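PDB 1IG0: thiamine pyrophosphokinase from Saccharomyces cerevisiae, which transfers a pyrophosphate group from ATP to thiamine, yielding thiamine diphosphate and AMP, and is the only yeast enzyme able to make this cofactor. Local coordinates for residues N38-I43 and I184-L189; L64-D69 and P91-G96. All blocks are in the same frame, centred on the assembly; numbering follows the deposited sequence.

Interactions 1 and 2 belong to one mixed sheet, in which strands 93-96, 64-68, 38-43 and 184-189 run side by side and parallel. Their centres lie about 11 Å apart, and the two middle strands join them directly: L41 N approaches L64 O at 2.8 Å and I43 N approaches V66 O at 2.9 Å, both probable hydrogen bonds. Along the chain, residues 64-69 and 91-96 both fall in the long excursion between 38-43 and 184-189. Interaction 2 ends nearer to thiamine, the side chain of D69 being about 8 Å from a bound molecule, against about 13 Å for L42 of interaction 1.

Interaction 1: residues N38-I43 and I184-L189; sequences NSTLLI and ISLLAL
T40 sits at the middle of a regular parallel pairing between strands 38-43 and 184-189, its N-H bonded to S185 O (2.9 Å) and its O accepting from L187 N (3.0 Å). The ladder continues on both sides, from S185 N to N38 O at one end and from L189 N to L42 O at the other, where the 2.8 Å bond arrives nearly along the C=O axis (C=O...N 173°). Several of the carbonyls also take a CA-H from the facing strand, as S39 CA does at 3.2 Å from S185 O.

On the face carrying T40, L42, I184, L186 and A188, the CD1 methyl of L186 leans towards the other strand: CG lies opposite the backbone N (chi1 179°), and CD1 rests 3.8 Å from L42 CB while also touching T40 CB. T40 stands alongside L186, both side chains pointing the same way. On the other face, L41 CD1 slants across to L189 CD1 at 4.0 Å and also lies close to L187 O.

Around this first shell, helix 126-139 packs on T40 through I134 and F138 and on L42 through C130, while helix 52-61 lays I58 against L41 and L187. Strand 216-221 continues the sheet beyond 184-189, and D63 N bonds to the hydroxyl of S39. The contact thus forms part of the central sheet of an alpha-beta-alpha fold: backbone N-H and C=O groups satisfy one another's hydrogen bonds within the sheet, leaving mainly hydrocarbon to meet the helices on either face.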
ATOM      1  N   ASN B  38      27.930  -2.553  -4.763  1.00 24.75           N
ATOM      2  CA  ASN B  38      27.305  -3.638  -5.508  1.00 22.98           C
ATOM      3  C   ASN B  38      25.880  -3.195  -5.800  1.00 22.06           C
ATOM      4  O   ASN B  38      25.369  -2.281  -5.154  1.00 20.60           O
ATOM      5  CB  ASN B  38      27.291  -4.936  -4.694  1.00 21.93           C
ATOM      6  CG  ASN B  38      28.634  -5.639  -4.696  1.00 22.21           C
ATOM      7  OD1 ASN B  38      29.260  -5.793  -5.746  1.00 22.14           O
ATOM      8  ND2 ASN B  38      29.077  -6.085  -3.526  1.00 19.35           N
ATOM      9  N   SER B  39      25.238  -3.835  -6.770  1.00 20.91           N
ATOM     10  CA  SER B  39      23.876  -3.466  -7.125  1.00 20.82           C
ATOM     11  C   SER B  39      23.055  -4.654  -7.595  1.00 20.50           C
ATOM     12  O   SER B  39      23.590  -5.630  -8.121  1.00 20.59           O
ATOM     13  CB  SER B  39      23.895  -2.392  -8.213  1.00 20.33           C
ATOM     14  OG  SER B  39      24.581  -2.849  -9.363  1.00 21.03           O
ATOM     15  N   THR B  40      21.745  -4.556  -7.403  1.00 19.58           N
ATOM     16  CA  THR B  40      20.843  -5.621  -7.801  1.00 18.97           C
ATOM     17  C   THR B  40      19.474  -5.080  -8.174  1.00 19.19           C
ATOM     18  O   THR B  40      18.963  -4.152  -7.545  1.00 19.33           O
ATOM     19  CB  THR B  40      20.642  -6.653  -6.660  1.00 19.69           C
ATOM     20  OG1 THR B  40      21.901  -7.238  -6.312  1.00 20.97           O
ATOM     21  CG2 THR B  40      19.676  -7.753  -7.093  1.00 20.17           C
ATOM     22  N   LEU B  41      18.895  -5.664  -9.215  1.00 18.30           N
ATOM     23  CA  LEU B  41      17.557  -5.302  -9.653  1.00 19.00           C
ATOM     24  C   LEU B  41      16.705  -6.504  -9.270  1.00 19.28           C
ATOM     25  O   LEU B  41      16.883  -7.596  -9.810  1.00 18.39           O
ATOM     26  CB  LEU B  41      17.505  -5.095 -11.167  1.00 19.92           C
ATOM     27  CG  LEU B  41      16.102  -4.868 -11.744  1.00 20.82           C
ATOM     28  CD1 LEU B  41      15.492  -3.603 -11.143  1.00 20.59           C
ATOM     29  CD2 LEU B  41      16.183  -4.760 -13.263  1.00 21.28           C
ATOM     30  N   LEU B  42      15.796  -6.306  -8.325  1.00 18.74           N
ATOM     31  CA  LEU B  42      14.936  -7.386  -7.867  1.00 18.37           C
ATOM     32  C   LEU B  42      13.544  -7.283  -8.463  1.00 19.28           C
ATOM     33  O   LEU B  42      12.871  -6.263  -8.321  1.00 19.14           O
ATOM     34  CB  LEU B  42      14.841  -7.362  -6.340  1.00 18.17           C
ATOM     35  CG  LEU B  42      13.864  -8.333  -5.676  1.00 18.65           C
ATOM     36  CD1 LEU B  42      14.237  -9.767  -6.024  1.00 18.05           C
ATOM     37  CD2 LEU B  42      13.894  -8.118  -4.167  1.00 18.31           C
ATOM     38  N   ILE B  43      13.118  -8.349  -9.130  1.00 18.57           N
ATOM     39  CA  ILE B  43      11.797  -8.383  -9.741  1.00 20.18           C
ATOM     40  C   ILE B  43      10.895  -9.301  -8.934  1.00 19.94           C
ATOM     41  O   ILE B  43      11.162 -10.496  -8.812  1.00 20.29           O
ATOM     42  CB  ILE B  43      11.857  -8.904 -11.192  1.00 19.95           C
ATOM     43  CG1 ILE B  43      12.830  -8.050 -12.007  1.00 20.67           C
ATOM     44  CG2 ILE B  43      10.465  -8.852 -11.825  1.00 20.46           C
ATOM     45  CD1 ILE B  43      13.016  -8.524 -13.439  1.00 21.63           C
ATOM     46  N   ILE B 184      25.006  -2.639  -0.963  1.00 19.49           N
ATOM     47  CA  ILE B 184      24.270  -3.244  -2.064  1.00 19.35           C
ATOM     48  C   ILE B 184      23.076  -2.368  -2.414  1.00 19.65           C
ATOM     49  O   ILE B 184      22.099  -2.307  -1.664  1.00 19.18           O
ATOM     50  CB  ILE B 184      23.747  -4.651  -1.699  1.00 18.11           C
ATOM     51  CG1 ILE B 184      24.918  -5.576  -1.365  1.00 17.63           C
ATOM     52  CG2 ILE B 184      22.941  -5.227  -2.860  1.00 18.99           C
ATOM     53  CD1 ILE B 184      24.491  -6.968  -0.914  1.00 18.13           C
ATOM     54  N   SER B 185      23.163  -1.676  -3.545  1.00 19.36           N
ATOM     55  CA  SER B 185      22.071  -0.823  -3.995  1.00 19.58           C
ATOM     56  C   SER B 185      21.016  -1.746  -4.592  1.00 19.80           C
ATOM     57  O   SER B 185      21.234  -2.361  -5.637  1.00 19.03           O
ATOM     58  CB  SER B 185      22.563   0.172  -5.047  1.00 20.25           C
ATOM     59  OG  SER B 185      21.522   1.055  -5.425  1.00 21.73           O
ATOM     60  N   LEU B 186      19.873  -1.838  -3.920  1.00 18.87           N
ATOM     61  CA  LEU B 186      18.792  -2.716  -4.352  1.00 18.54           C
ATOM     62  C   LEU B 186      17.544  -1.974  -4.829  1.00 18.41           C
ATOM     63  O   LEU B 186      16.916  -1.240  -4.067  1.00 18.93           O
ATOM     64  CB  LEU B 186      18.428  -3.655  -3.198  1.00 18.63           C
ATOM     65  CG  LEU B 186      17.301  -4.673  -3.366  1.00 17.76           C
ATOM     66  CD1 LEU B 186      17.658  -5.676  -4.453  1.00 18.52           C
ATOM     67  CD2 LEU B 186      17.069  -5.379  -2.034  1.00 18.27           C
ATOM     68  N   LEU B 187      17.194  -2.172  -6.096  1.00 18.32           N
ATOM     69  CA  LEU B 187      16.013  -1.546  -6.679  1.00 18.46           C
ATOM     70  C   LEU B 187      15.006  -2.660  -6.941  1.00 18.79           C
ATOM     71  O   LEU B 187      15.312  -3.624  -7.641  1.00 19.15           O
ATOM     72  CB  LEU B 187      16.375  -0.840  -7.990  1.00 18.45           C
ATOM     73  CG  LEU B 187      15.287   0.032  -8.624  1.00 18.29           C
ATOM     74  CD1 LEU B 187      14.927   1.175  -7.681  1.00 17.32           C
ATOM     75  CD2 LEU B 187      15.782   0.578  -9.954  1.00 18.21           C
ATOM     76  N   ALA B 188      13.808  -2.530  -6.382  1.00 18.47           N
ATOM     77  CA  ALA B 188      12.788  -3.561  -6.545  1.00 19.01           C
ATOM     78  C   ALA B 188      11.584  -3.153  -7.385  1.00 20.35           C
ATOM     79  O   ALA B 188      11.070  -2.040  -7.270  1.00 19.92           O
ATOM     80  CB  ALA B 188      12.321  -4.042  -5.174  1.00 19.43           C
ATOM     81  N   LEU B 189      11.138  -4.084  -8.223  1.00 20.21           N
ATOM     82  CA  LEU B 189       9.985  -3.876  -9.090  1.00 20.66           C
ATOM     83  C   LEU B 189       8.883  -4.865  -8.711  1.00 21.37           C
ATOM     84  O   LEU B 189       9.162  -6.024  -8.404  1.00 21.02           O
ATOM     85  CB  LEU B 189      10.371  -4.099 -10.557  1.00 21.18           C
ATOM     86  CG  LEU B 189      11.382  -3.157 -11.219  1.00 22.39           C
ATOM     87  CD1 LEU B 189      11.749  -3.688 -12.603  1.00 21.85           C
ATOM     88  CD2 LEU B 189      10.791  -1.758 -11.325  1.00 23.35           C
TER

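Interaction 2: residues L64-D69 and P91-G96; sequences LKVCAD and PNYIIG
With CG turned beside its own backbone N (chi1 -63°), the N92 side chain reaches back to K65, and its OD1 accepts the K65 N-H at 2.8 Å, the donor tilted 20° from the amide plane. L64 comes to meet it, CG anti to the backbone N (chi1 -174°), which brings CD1 against N92 CB, 3.3 Å away, and N92 CG (3.4 Å), and to the edge of the Y93 ring, 3.6 Å from CE1. K65 O in turn accepts from N92 N (2.8 Å) and, weakly, from Y93 N, so the side-chain amide and backbone of N92 hold both the backbone N-H and the C=O of K65. Shortening this side chain to an alanine is likely to leave the K65 N-H without its acceptor and to remove the amide that L64 CD1 packs against.

Beyond this start the strands pair in parallel. C67 N donates to Y93 O, C67 O receives I95 N almost head-on, and D69 N closes the series on I95 O at 2.8 Å, approaching from above the carbonyl plane. On the face of C67 and I94, the sulfur of C67 lies 3.7 Å from P91 CB. On the other face V66 CG2 approaches the Y93 ring obliquely, while the Y93 hydroxyl is bonded to H137 of helix 126-139. G96 passes close to D69, where a side chain on its CA would collide with D69 CB.

Two helices, 71-78 and 83-88, link strand 64-68 to its parallel neighbour 93-96, a beta-alpha-beta crossover in the alpha-beta-alpha catalytic domain. As is common in such sheets, the C-terminal strand ends face the ligand side: D69, whose OD2 lies close to D97 OD2 and bonds weakly to S100, stands near bound thiamine.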
ATOM      1  N   LEU B  64      23.507  -7.510 -10.589  1.00 20.43           N
ATOM      2  CA  LEU B  64      22.736  -8.736 -10.428  1.00 18.90           C
ATOM      3  C   LEU B  64      21.240  -8.527 -10.651  1.00 19.73           C
ATOM      4  O   LEU B  64      20.689  -7.485 -10.300  1.00 19.02           O
ATOM      5  CB  LEU B  64      22.958  -9.309  -9.023  1.00 18.85           C
ATOM      6  CG  LEU B  64      22.339 -10.679  -8.722  1.00 18.63           C
ATOM      7  CD1 LEU B  64      23.102 -11.758  -9.471  1.00 19.45           C
ATOM      8  CD2 LEU B  64      22.393 -10.951  -7.230  1.00 18.56           C
ATOM      9  N   LYS B  65      20.593  -9.524 -11.248  1.00 19.46           N
ATOM     10  CA  LYS B  65      19.153  -9.480 -11.485  1.00 19.84           C
ATOM     11  C   LYS B  65      18.547 -10.746 -10.905  1.00 19.24           C
ATOM     12  O   LYS B  65      18.938 -11.858 -11.267  1.00 18.07           O
ATOM     13  CB  LYS B  65      18.827  -9.398 -12.979  1.00 19.13           C
ATOM     14  CG  LYS B  65      19.213  -8.088 -13.645  1.00 21.49           C
ATOM     15  CD  LYS B  65      20.681  -8.068 -14.025  1.00 22.20           C
ATOM     16  CE  LYS B  65      21.049  -6.766 -14.716  1.00 23.52           C
ATOM     17  NZ  LYS B  65      22.446  -6.804 -15.221  1.00 24.75           N
ATOM     18  N   VAL B  66      17.589 -10.576 -10.002  1.00 17.93           N
ATOM     19  CA  VAL B  66      16.948 -11.713  -9.357  1.00 18.80           C
ATOM     20  C   VAL B  66      15.437 -11.704  -9.544  1.00 19.57           C
ATOM     21  O   VAL B  66      14.791 -10.662  -9.429  1.00 19.89           O
ATOM     22  CB  VAL B  66      17.260 -11.731  -7.840  1.00 18.02           C
ATOM     23  CG1 VAL B  66      16.514 -12.870  -7.159  1.00 18.81           C
ATOM     24  CG2 VAL B  66      18.761 -11.876  -7.619  1.00 17.76           C
ATOM     25  N   CYS B  67      14.885 -12.876  -9.839  1.00 20.59           N
ATOM     26  CA  CYS B  67      13.449 -13.038 -10.019  1.00 21.48           C
ATOM     27  C   CYS B  67      12.892 -13.853  -8.861  1.00 22.16           C
ATOM     28  O   CYS B  67      13.398 -14.934  -8.554  1.00 22.28           O
ATOM     29  CB  CYS B  67      13.142 -13.759 -11.333  1.00 22.31           C
ATOM     30  SG  CYS B  67      13.227 -12.723 -12.804  1.00 22.43           S
ATOM     31  N   ALA B  68      11.857 -13.328  -8.216  1.00 22.18           N
ATOM     32  CA  ALA B  68      11.231 -14.025  -7.102  1.00 23.92           C
ATOM     33  C   ALA B  68      10.130 -14.953  -7.609  1.00 25.18           C
ATOM     34  O   ALA B  68       9.026 -14.510  -7.931  1.00 26.34           O
ATOM     35  CB  ALA B  68      10.655 -13.023  -6.108  1.00 23.13           C
ATOM     36  N   ASP B  69      10.454 -16.239  -7.688  1.00 26.18           N
ATOM     37  CA  ASP B  69       9.520 -17.269  -8.135  1.00 27.88           C
ATOM     38  C   ASP B  69       8.710 -16.877  -9.369  1.00 27.68           C
ATOM     39  O   ASP B  69       9.238 -16.841 -10.478  1.00 28.19           O
ATOM     40  CB  ASP B  69       8.575 -17.638  -6.987  1.00 30.60           C
ATOM     41  CG  ASP B  69       7.799 -18.913  -7.255  1.00 32.29           C
ATOM     42  OD1 ASP B  69       8.078 -19.578  -8.275  1.00 35.18           O
ATOM     43  OD2 ASP B  69       6.912 -19.252  -6.445  1.00 34.30           O
ATOM     44  N   PRO B  91      17.656 -13.294 -16.211  1.00 23.20           N
ATOM     45  CA  PRO B  91      17.975 -13.011 -14.810  1.00 23.60           C
ATOM     46  C   PRO B  91      19.116 -13.919 -14.356  1.00 23.42           C
ATOM     47  O   PRO B  91      19.334 -14.983 -14.941  1.00 23.58           O
ATOM     48  CB  PRO B  91      16.667 -13.328 -14.095  1.00 22.60           C
ATOM     49  CG  PRO B  91      16.144 -14.477 -14.893  1.00 22.68           C
ATOM     50  CD  PRO B  91      16.386 -14.033 -16.323  1.00 22.62           C
ATOM     51  N   ASN B  92      19.848 -13.505 -13.327  1.00 22.68           N
ATOM     52  CA  ASN B  92      20.945 -14.322 -12.829  1.00 21.59           C
ATOM     53  C   ASN B  92      20.401 -15.468 -11.986  1.00 21.96           C
ATOM     54  O   ASN B  92      20.893 -16.592 -12.067  1.00 21.62           O
ATOM     55  CB  ASN B  92      21.923 -13.487 -11.998  1.00 21.82           C
ATOM     56  CG  ASN B  92      22.603 -12.404 -12.810  1.00 21.58           C
ATOM     57  OD1 ASN B  92      22.129 -11.271 -12.876  1.00 20.92           O
ATOM     58  ND2 ASN B  92      23.717 -12.752 -13.446  1.00 22.67           N
ATOM     59  N   TYR B  93      19.382 -15.178 -11.180  1.00 20.53           N
ATOM     60  CA  TYR B  93      18.766 -16.193 -10.330  1.00 20.84           C
ATOM     61  C   TYR B  93      17.242 -16.144 -10.355  1.00 20.96           C
ATOM     62  O   TYR B  93      16.636 -15.111 -10.641  1.00 20.84           O
ATOM     63  CB  TYR B  93      19.167 -16.023  -8.861  1.00 20.43           C
ATOM     64  CG  TYR B  93      20.635 -16.111  -8.529  1.00 20.38           C
ATOM     65  CD1 TYR B  93      21.422 -14.963  -8.453  1.00 19.49           C
ATOM     66  CD2 TYR B  93      21.223 -17.337  -8.219  1.00 20.08           C
ATOM     67  CE1 TYR B  93      22.758 -15.031  -8.067  1.00 20.52           C
ATOM     68  CE2 TYR B  93      22.558 -17.418  -7.834  1.00 20.30           C
ATOM     69  CZ  TYR B  93      23.318 -16.261  -7.756  1.00 20.79           C
ATOM     70  OH  TYR B  93      24.630 -16.330  -7.348  1.00 20.32           O
ATOM     71  N   ILE B  94      16.643 -17.285 -10.036  1.00 20.53           N
ATOM     72  CA  ILE B  94      15.201 -17.438  -9.908  1.00 20.53           C
ATOM     73  C   ILE B  94      15.110 -18.280  -8.641  1.00 20.64           C
ATOM     74  O   ILE B  94      15.673 -19.375  -8.580  1.00 20.04           O
ATOM     75  CB  ILE B  94      14.567 -18.223 -11.071  1.00 20.26           C
ATOM     76  CG1 ILE B  94      14.648 -17.412 -12.363  1.00 21.04           C
ATOM     77  CG2 ILE B  94      13.113 -18.533 -10.742  1.00 21.31           C
ATOM     78  CD1 ILE B  94      13.997 -18.105 -13.557  1.00 21.30           C
ATOM     79  N   ILE B  95      14.431 -17.766  -7.622  1.00 20.56           N
ATOM     80  CA  ILE B  95      14.325 -18.500  -6.371  1.00 20.90           C
ATOM     81  C   ILE B  95      12.923 -18.443  -5.772  1.00 22.39           C
ATOM     82  O   ILE B  95      12.228 -17.432  -5.878  1.00 21.70           O
ATOM     83  CB  ILE B  95      15.361 -17.966  -5.351  1.00 20.54           C
ATOM     84  CG1 ILE B  95      15.394 -18.860  -4.113  1.00 20.74           C
ATOM     85  CG2 ILE B  95      15.033 -16.527  -4.985  1.00 20.73           C
ATOM     86  CD1 ILE B  95      16.548 -18.555  -3.175  1.00 19.31           C
ATOM     87  N   GLY B  96      12.520 -19.548  -5.153  1.00 23.77           N
ATOM     88  CA  GLY B  96      11.204 -19.649  -4.543  1.00 26.31           C
ATOM     89  C   GLY B  96      10.783 -21.107  -4.539  1.00 27.68           C
ATOM     90  O   GLY B  96      11.594 -21.974  -4.865  1.00 26.55           O
TER